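Local coordinates for SAM-dependent methyltransferase (Exiguobacterium sibiricum 255-15, PDB 3D2L), which probably transfers methyl groups from S-adenosylmethionine to an acceptor that is not established, using a Rossmann-like methyltransferase domain, at residues 159-164 with 176-181. Numbering follows the deposited sequence.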
loop_
_atom_site.group_PDB
_atom_site.type_symbol
_atom_site.label_atom_id
_atom_site.label_comp_id
_atom_site.label_asym_id
_atom_site.label_seq_id
_atom_site.Cartn_x
_atom_site.Cartn_y
_atom_site.Cartn_z
ATOM N N SER A 159 2.343 -13.351 -18.150
ATOM C CA SER A 159 3.699 -13.205 -17.688
ATOM C C SER A 159 4.044 -14.217 -16.583
ATOM O O SER A 159 3.157 -14.831 -15.977
ATOM C CB SER A 159 3.896 -11.787 -17.134
ATOM O OG SER A 159 3.101 -11.574 -15.963
ATOM N N SER A 160 5.342 -14.341 -16.333
ATOM C CA SER A 160 5.911 -15.168 -15.266
ATOM C C SER A 160 6.937 -14.262 -14.578
ATOM O O SER A 160 7.455 -13.342 -15.200
ATOM C CB SER A 160 6.594 -16.425 -15.836
ATOM O OG SER A 160 5.686 -17.255 -16.573
ATOM N N TYR A 161 7.201 -14.500 -13.303
ATOM C CA TYR A 161 8.199 -13.735 -12.560
ATOM C C TYR A 161 9.003 -14.606 -11.628
ATOM O O TYR A 161 8.578 -15.682 -11.210
ATOM C CB TYR A 161 7.565 -12.594 -11.730
ATOM C CG TYR A 161 6.756 -13.053 -10.521
ATOM C CD1 TYR A 161 7.373 -13.317 -9.316
ATOM C CD2 TYR A 161 5.365 -13.239 -10.602
ATOM C CE1 TYR A 161 6.662 -13.752 -8.213
ATOM C CE2 TYR A 161 4.639 -13.672 -9.498
ATOM C CZ TYR A 161 5.298 -13.915 -8.299
ATOM O OH TYR A 161 4.625 -14.354 -7.171
ATOM N N ILE A 162 10.189 -14.104 -11.334
ATOM C CA ILE A 162 11.115 -14.686 -10.379
ATOM C C ILE A 162 11.410 -13.501 -9.443
ATOM O O ILE A 162 11.836 -12.423 -9.866
ATOM C CB ILE A 162 12.405 -15.211 -11.010
ATOM C CG1 ILE A 162 12.090 -16.414 -11.910
ATOM C CG2 ILE A 162 13.377 -15.651 -9.928
ATOM C CD1 ILE A 162 13.280 -16.949 -12.766
ATOM N N TRP A 163 11.171 -13.730 -8.170
ATOM C CA TRP A 163 11.331 -12.725 -7.134
ATOM C C TRP A 163 12.234 -13.219 -6.023
ATOM O O TRP A 163 11.952 -14.225 -5.387
ATOM C CB TRP A 163 9.948 -12.390 -6.627
ATOM C CG TRP A 163 9.843 -11.597 -5.357
ATOM C CD1 TRP A 163 10.813 -10.892 -4.725
ATOM C CD2 TRP A 163 8.623 -11.295 -4.670
ATOM N NE1 TRP A 163 10.299 -10.254 -3.621
ATOM C CE2 TRP A 163 8.954 -10.460 -3.573
ATOM C CE3 TRP A 163 7.292 -11.674 -4.854
ATOM C CZ2 TRP A 163 8.008 -10.006 -2.652
ATOM C CZ3 TRP A 163 6.341 -11.210 -3.953
ATOM C CH2 TRP A 163 6.711 -10.380 -2.857
ATOM N N PHE A 164 13.356 -12.526 -5.840
ATOM C CA PHE A 164 14.283 -12.803 -4.762
ATOM C C PHE A 164 14.089 -11.719 -3.706
ATOM O O PHE A 164 14.104 -10.530 -4.022
ATOM C CB PHE A 164 15.740 -12.753 -5.199
ATOM C CG PHE A 164 16.072 -13.719 -6.313
ATOM C CD1 PHE A 164 15.793 -15.072 -6.186
ATOM C CD2 PHE A 164 16.714 -13.281 -7.462
ATOM C CE1 PHE A 164 16.101 -15.966 -7.215
ATOM C CE2 PHE A 164 17.028 -14.170 -8.477
ATOM C CZ PHE A 164 16.720 -15.504 -8.350
ATOM N N HIS A 176 13.903 -6.335 -3.031
ATOM C CA HIS A 176 13.150 -7.281 -3.859
ATOM C C HIS A 176 13.669 -7.192 -5.274
ATOM O O HIS A 176 13.475 -6.162 -5.931
ATOM C CB HIS A 176 11.659 -6.909 -3.910
ATOM C CG HIS A 176 11.013 -6.854 -2.570
ATOM N ND1 HIS A 176 10.927 -7.947 -1.738
ATOM C CD2 HIS A 176 10.401 -5.831 -1.920
ATOM C CE1 HIS A 176 10.300 -7.597 -0.626
ATOM N NE2 HIS A 176 9.945 -6.326 -0.726
ATOM N N GLU A 177 14.335 -8.249 -5.746
ATOM C CA GLU A 177 14.841 -8.291 -7.123
ATOM C C GLU A 177 13.845 -9.065 -7.934
ATOM O O GLU A 177 13.700 -10.264 -7.763
ATOM C CB GLU A 177 16.218 -8.927 -7.196
ATOM C CG GLU A 177 17.271 -8.116 -6.471
ATOM C CD GLU A 177 17.745 -6.897 -7.228
ATOM O OE1 GLU A 177 17.048 -6.444 -8.170
ATOM O OE2 GLU A 177 18.852 -6.403 -6.887
ATOM N N LEU A 178 13.140 -8.346 -8.803
ATOM C CA LEU A 178 12.120 -8.925 -9.647
ATOM C C LEU A 178 12.570 -9.049 -11.091
ATOM O O LEU A 178 13.248 -8.163 -11.619
ATOM C CB LEU A 178 10.863 -8.068 -9.629
ATOM C CG LEU A 178 9.789 -8.293 -8.574
ATOM C CD1 LEU A 178 9.060 -9.634 -8.836
ATOM C CD2 LEU A 178 10.400 -8.243 -7.219
ATOM N N THR A 179 12.180 -10.160 -11.716
ATOM C CA THR A 179 12.384 -10.373 -13.148
ATOM C C THR A 179 11.035 -10.841 -13.679
ATOM O O THR A 179 10.500 -11.800 -13.169
ATOM C CB THR A 179 13.465 -11.398 -13.461
ATOM O OG1 THR A 179 14.744 -10.842 -13.130
ATOM C CG2 THR A 179 13.499 -11.753 -14.993
ATOM N N PHE A 180 10.503 -10.140 -14.673
ATOM C CA PHE A 180 9.253 -10.525 -15.350
ATOM C C PHE A 180 9.587 -10.999 -16.748
ATOM O O PHE A 180 10.436 -10.410 -17.405
ATOM C CB PHE A 180 8.271 -9.332 -15.465
ATOM C CG PHE A 180 7.780 -8.831 -14.129
ATOM C CD1 PHE A 180 8.495 -7.855 -13.439
ATOM C CD2 PHE A 180 6.660 -9.408 -13.530
ATOM C CE1 PHE A 180 8.081 -7.415 -12.180
ATOM C CE2 PHE A 180 6.228 -8.965 -12.268
ATOM C CZ PHE A 180 6.951 -7.979 -11.595
ATOM N N PHE A 181 8.939 -12.077 -17.179
ATOM C CA PHE A 181 9.016 -12.550 -18.549
ATOM C C PHE A 181 7.618 -12.344 -19.063
ATOM O O PHE A 181 6.686 -13.026 -18.619
ATOM C CB PHE A 181 9.445 -14.009 -18.654
ATOM C CG PHE A 181 10.851 -14.218 -18.277
ATOM C CD1 PHE A 181 11.855 -13.881 -19.152
ATOM C CD2 PHE A 181 11.175 -14.700 -17.015
ATOM C CE1 PHE A 181 13.178 -14.045 -18.791
ATOM C CE2 PHE A 181 12.487 -14.874 -16.642
ATOM C CZ PHE A 181 13.490 -14.542 -17.527
HETATM O O HOH W 1 14.668 -11.942 -10.001
#
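Ser159 meets Phe181 through its CA, which sits 3.1 Å from Phe181 O in a CA-H...O contact. Ser160 then pairs with Phe181 by two backbone hydrogen bonds, the one from Phe181 N to Ser160 O being nearly straight. Tyr161 comes next, in a non-hydrogen-bonded pair with Phe180: its CG is tucked between the backbone N and the carbonyl carbon (chi1 71°), and the phenol end leads away from the partner strand. Tyr161 CB packs 3.8 Å from Phe180 CD2. Ile162, its side chain on the opposite face, pairs with Thr179 through two backbone hydrogen bonds, N to O each way. Ile162 O also accepts a hydrogen bond from a water oxygen 2.9 Å away, which reaches on weakly to Thr179 OG1; Thr179 OG1 is also hydrogen-bonded to Asp193 OD1. The two strands, 159-167 and 173-183, form a beta hairpin at the middle of a four-stranded antiparallel sheet, separate from the mixed seven-stranded sheet of the methyltransferase fold. Trp163 shares its face with Tyr161. With CG anti to the backbone N (chi1 167°), its indole lies beside Leu178, whose CD2 sits over the five-membered ring, 3.9 Å from the centroid, in a CH-pi contact, while Leu178 CD1 approaches Trp163 CB at 3.6 Å. At the indole edge Trp163 NE1 comes within 3.0 Å of His176 ND1, the two ring planes 80° apart; His176 NE2 is hydrogen-bonded to Gln198. Cutting Trp163 back to an alanine would probably leave Leu178 CD2 without its aromatic face and His176 without its indole neighbour. Phe164 completes the run, its N and O both hydrogen-bonded to the backbone of Glu177.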